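Local structure of monothiol glutaredoxin-S14, chloroplastic (Arabidopsis thaliana, 3IPZ) at residues T90-A93 against F94-E98; D52-I55 against L56-E59. The protein may donate iron-sulfur clusters to client proteins in the chloroplast, forming a [2Fe-2S]-bridged homodimer and partnering BOLA proteins as a CGFS-type glutaredoxin. All coordinates share one frame; numbering follows the deposited sequence.

Contact 1 (T90-A93 against F94-E98)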
loop_
_atom_site.group_PDB
_atom_site.type_symbol
_atom_site.label_atom_id
_atom_site.label_comp_id
_atom_site.label_asym_id
_atom_site.label_seq_id
_atom_site.Cartn_x
_atom_site.Cartn_y
_atom_site.Cartn_z
ATOM N N THR A 90 7.245 -4.008 -5.643
ATOM C CA THR A 90 6.042 -4.835 -5.731
ATOM C C THR A 90 6.013 -5.612 -7.044
ATOM O O THR A 90 5.593 -6.770 -7.087
ATOM C CB THR A 90 4.745 -3.988 -5.644
ATOM O OG1 THR A 90 4.722 -3.264 -4.409
ATOM C CG2 THR A 90 3.516 -4.895 -5.717
ATOM N N LEU A 91 6.464 -4.967 -8.116
ATOM C CA LEU A 91 6.489 -5.598 -9.428
ATOM C C LEU A 91 7.481 -6.755 -9.414
ATOM O O LEU A 91 7.192 -7.846 -9.904
ATOM C CB LEU A 91 6.909 -4.582 -10.490
ATOM C CG LEU A 91 6.338 -4.722 -11.906
ATOM C CD1 LEU A 91 7.387 -4.221 -12.884
ATOM C CD2 LEU A 91 5.986 -6.166 -12.237
ATOM N N GLU A 92 8.654 -6.509 -8.840
ATOM C CA GLU A 92 9.691 -7.526 -8.767
ATOM C C GLU A 92 9.266 -8.718 -7.910
ATOM O O GLU A 92 9.454 -9.866 -8.300
ATOM C CB GLU A 92 10.977 -6.909 -8.210
ATOM C CG GLU A 92 12.134 -7.881 -8.019
ATOM C CD GLU A 92 12.690 -8.428 -9.324
ATOM O OE1 GLU A 92 12.393 -7.860 -10.398
ATOM O OE2 GLU A 92 13.445 -9.421 -9.262
ATOM N N ALA A 93 8.699 -8.444 -6.742
ATOM C CA ALA A 93 8.262 -9.505 -5.851
ATOM C C ALA A 93 7.143 -10.289 -6.519
ATOM O O ALA A 93 6.866 -11.433 -6.158
ATOM C CB ALA A 93 7.786 -8.927 -4.539
ATOM N N PHE A 94 6.490 -9.658 -7.491
ATOM C CA PHE A 94 5.421 -10.315 -8.226
ATOM C C PHE A 94 6.034 -11.329 -9.197
ATOM O O PHE A 94 5.641 -12.493 -9.217
ATOM C CB PHE A 94 4.601 -9.289 -9.002
ATOM C CG PHE A 94 3.582 -9.903 -9.912
ATOM C CD1 PHE A 94 2.588 -10.729 -9.402
ATOM C CD2 PHE A 94 3.617 -9.660 -11.278
ATOM C CE1 PHE A 94 1.635 -11.305 -10.246
ATOM C CE2 PHE A 94 2.669 -10.233 -12.135
ATOM C CZ PHE A 94 1.677 -11.055 -11.616
ATOM N N LYS A 95 6.993 -10.873 -9.999
ATOM C CA LYS A 95 7.686 -11.732 -10.961
ATOM C C LYS A 95 8.390 -12.874 -10.236
ATOM O O LYS A 95 8.455 -14.005 -10.709
ATOM C CB LYS A 95 8.746 -10.934 -11.719
ATOM C CG LYS A 95 8.219 -9.793 -12.567
ATOM C CD LYS A 95 9.386 -9.049 -13.209
ATOM C CE LYS A 95 8.930 -7.830 -14.001
ATOM N NZ LYS A 95 10.099 -7.002 -14.429
ATOM N N THR A 96 8.909 -12.549 -9.068
ATOM C CA THR A 96 9.650 -13.474 -8.240
ATOM C C THR A 96 8.814 -14.503 -7.479
ATOM O O THR A 96 9.288 -15.609 -7.195
ATOM C CB THR A 96 10.491 -12.644 -7.267
ATOM O OG1 THR A 96 11.867 -12.721 -7.652
ATOM C CG2 THR A 96 10.291 -13.077 -5.850
ATOM N N GLY A 97 7.579 -14.142 -7.144
ATOM C CA GLY A 97 6.724 -15.043 -6.391
ATOM C C GLY A 97 6.723 -14.684 -4.911
ATOM O O GLY A 97 5.909 -15.203 -4.134
ATOM N N GLU A 98 7.641 -13.795 -4.519
ATOM C CA GLU A 98 7.759 -13.329 -3.129
ATOM C C GLU A 98 6.503 -12.551 -2.675
ATOM O O GLU A 98 6.111 -12.593 -1.509
ATOM C CB GLU A 98 8.996 -12.442 -2.991
ATOM C CG GLU A 98 9.228 -11.871 -1.595
ATOM C CD GLU A 98 10.400 -10.891 -1.549
ATOM O OE1 GLU A 98 11.470 -11.221 -2.107
ATOM O OE2 GLU A 98 10.258 -9.801 -0.951
HETATM O O HOH W 1 11.110 -5.297 -11.631
#
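Two backbone amides converge on Leu91 O. Lys95 N makes the straighter bond, at 3.0 Å from Leu91 O with an N-H...O angle of 163°. Phe94 N, 3.1 Å from Leu91 O, adds a weak, bent one and leans just as weakly on Thr90 O. One residue on, Thr96 N meets Glu92 O at 2.8 Å, closing the last regular turn of helix 87-96. One turn apart on the same helix face, the aliphatic part of Lys95 runs out in extended form and crosses the isobutyl end of Leu91, with Lys95 CE 3.8 Å from Leu91 CD2. Its ammonium group makes no direct salt bridge: Lys95 NZ stays 4.7 Å from Glu92 OE1. A water bridges the two groups, donating to Glu92 OE1 at 3.1 Å and accepting a weak bond from Lys95 NZ, so their interaction is solvent-mediated and probably modest. The Phe94 chi1 of 173° sets CG opposite the backbone N and sends the ring off the helix, to pack on Ile42 and Asn45 of helix 34-45 and on Leu99; its CD2 merely brushes Leu91 CD2, at 4.3 Å. Buried Ala93 touches the more exposed Glu98, CB to CB 4.0 Å, and both side chains also touch Phe84 of strand 82-85. Between them the helix stops at Gly97, whose phi of 99° takes the chain out of helical geometry, while its N-H makes weak bonds to Ala93 O and Phe94 O. Ala93 also has a backbone bond with Leu99. Gly97 is the N-cap of helix 98-108 as well, making a glycine-broken junction that joins the closing helices of this thioredoxin-fold glutaredoxin domain.

Contact 2 (D52-I55 against L56-E59); sequences DVNI and LENE
The hydrogen bond across this contact runs from Leu56 N to Asn54 OD1, 2.8 Å long with an N-H...O angle of 154°, the donor lying somewhat off the carbonyl plane of the amide. Asn54 holds its CG anti to the backbone N (chi1 -168°), which, with a small chi2, brings OD1 to the amide two residues on and closes an Asx turn. The same oxygen also accepts from Gly26 N, tying the turn to the neighbouring loop. Flat groups stack as well: the Asn54 amide and the Glu57 carboxylate lie 17° from parallel, with Asn54 ND2 3.9 Å from Glu57 CD. The turn ends edge strand 51-54 of the thioredoxin-fold sheet and leads into helix 59-69, where Asn58 is the N-cap, its OD1 accepting from Leu61 N. Apolar contact is slight, Ile55 CD1 standing 4.3 Å from Leu56 CD2, although Ile55 also packs on Phe74 and Leu65, and both residues touch Lys25. Through solvent, one water donates to Ile55 O at 2.8 Å and to Glu59 OE2 at 2.6 Å; that carboxylate oxygen is salt-bridged to Arg62, a probable glutathione ligand by similarity.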
loop_
_atom_site.group_PDB
_atom_site.type_symbol
_atom_site.label_atom_id
_atom_site.label_comp_id
_atom_site.label_asym_id
_atom_site.label_seq_id
_atom_site.Cartn_x
_atom_site.Cartn_y
_atom_site.Cartn_z
ATOM N N ASP A 52 -8.131 -0.086 -0.902
ATOM C CA ASP A 52 -7.421 0.949 -1.645
ATOM C C ASP A 52 -7.766 2.321 -1.077
ATOM O O ASP A 52 -8.932 2.660 -0.878
ATOM C CB ASP A 52 -7.747 0.882 -3.150
ATOM C CG ASP A 52 -9.220 1.120 -3.459
ATOM O OD1 ASP A 52 -10.080 0.439 -2.862
ATOM O OD2 ASP A 52 -9.517 1.981 -4.319
ATOM N N VAL A 53 -6.731 3.098 -0.792
ATOM C CA VAL A 53 -6.897 4.429 -0.232
ATOM C C VAL A 53 -6.297 5.485 -1.161
ATOM O O VAL A 53 -5.113 5.434 -1.498
ATOM C CB VAL A 53 -6.216 4.513 1.141
ATOM C CG1 VAL A 53 -6.249 5.932 1.673
ATOM C CG2 VAL A 53 -6.909 3.572 2.092
ATOM N N ASN A 54 -7.123 6.438 -1.574
ATOM C CA ASN A 54 -6.678 7.511 -2.449
ATOM C C ASN A 54 -5.954 8.617 -1.649
ATOM O O ASN A 54 -6.571 9.311 -0.843
ATOM C CB ASN A 54 -7.893 8.101 -3.167
ATOM C CG ASN A 54 -7.513 9.019 -4.315
ATOM O OD1 ASN A 54 -6.402 9.557 -4.364
ATOM N ND2 ASN A 54 -8.452 9.221 -5.238
ATOM N N ILE A 55 -4.650 8.780 -1.861
ATOM C CA ILE A 55 -3.911 9.826 -1.153
ATOM C C ILE A 55 -3.883 11.158 -1.922
ATOM O O ILE A 55 -3.218 12.107 -1.510
ATOM C CB ILE A 55 -2.453 9.384 -0.810
ATOM C CG1 ILE A 55 -1.805 8.637 -1.988
ATOM C CG2 ILE A 55 -2.466 8.518 0.430
ATOM C CD1 ILE A 55 -1.447 9.516 -3.181
ATOM N N LEU A 56 -4.617 11.231 -3.033
ATOM C CA LEU A 56 -4.676 12.460 -3.834
ATOM C C LEU A 56 -5.654 13.477 -3.246
ATOM O O LEU A 56 -5.745 14.612 -3.716
ATOM C CB LEU A 56 -5.096 12.151 -5.275
ATOM C CG LEU A 56 -4.016 11.512 -6.143
ATOM C CD1 LEU A 56 -4.543 11.346 -7.544
ATOM C CD2 LEU A 56 -2.766 12.381 -6.145
ATOM N N GLU A 57 -6.395 13.057 -2.225
ATOM C CA GLU A 57 -7.361 13.931 -1.577
ATOM C C GLU A 57 -7.215 13.910 -0.061
ATOM O O GLU A 57 -8.144 13.542 0.659
ATOM C CB GLU A 57 -8.790 13.544 -1.993
ATOM C CG GLU A 57 -9.046 12.050 -2.135
ATOM C CD GLU A 57 -10.300 11.749 -2.955
ATOM O OE1 GLU A 57 -10.564 12.495 -3.923
ATOM O OE2 GLU A 57 -11.009 10.761 -2.652
ATOM N N ASN A 58 -6.030 14.307 0.403
ATOM C CA ASN A 58 -5.688 14.376 1.827
ATOM C C ASN A 58 -4.179 14.510 1.949
ATOM O O ASN A 58 -3.466 13.507 2.027
ATOM C CB ASN A 58 -6.123 13.118 2.581
ATOM C CG ASN A 58 -5.979 13.271 4.091
ATOM O OD1 ASN A 58 -5.017 13.879 4.577
ATOM N ND2 ASN A 58 -6.931 12.712 4.841
ATOM N N GLU A 59 -3.693 15.745 1.977
ATOM C CA GLU A 59 -2.262 15.985 2.063
ATOM C C GLU A 59 -1.574 15.553 3.340
ATOM O O GLU A 59 -0.453 15.051 3.296
ATOM C CB GLU A 59 -1.948 17.462 1.791
ATOM C CG GLU A 59 -1.739 17.764 0.314
ATOM C CD GLU A 59 -0.599 16.953 -0.291
ATOM O OE1 GLU A 59 0.576 17.227 0.049
ATOM O OE2 GLU A 59 -0.882 16.034 -1.097
HETATM O O HOH W 2 -3.007 14.893 -2.069
#

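In the fold
The two contacts lie on opposite sides of the chain's centre, their own centres 25 Å apart and their nearest atoms about 13 Å apart, so neither touches the other. Each nevertheless comes close to different residues assigned to glutathione. At contact 2, the side chains of Ile55 and Leu56 are about 4 Å from those of Phe74 and Lys25 respectively, both glutathione-binding by similarity. At contact 1, the side chain of Leu91 is about 5 Å from that of Cys87, one helical turn earlier and likewise assigned by similarity; it stands farther, about 9 Å, from that of Phe35, placed at the [2Fe-2S] cluster by inference. Contact 2 precedes contact 1 along the chain.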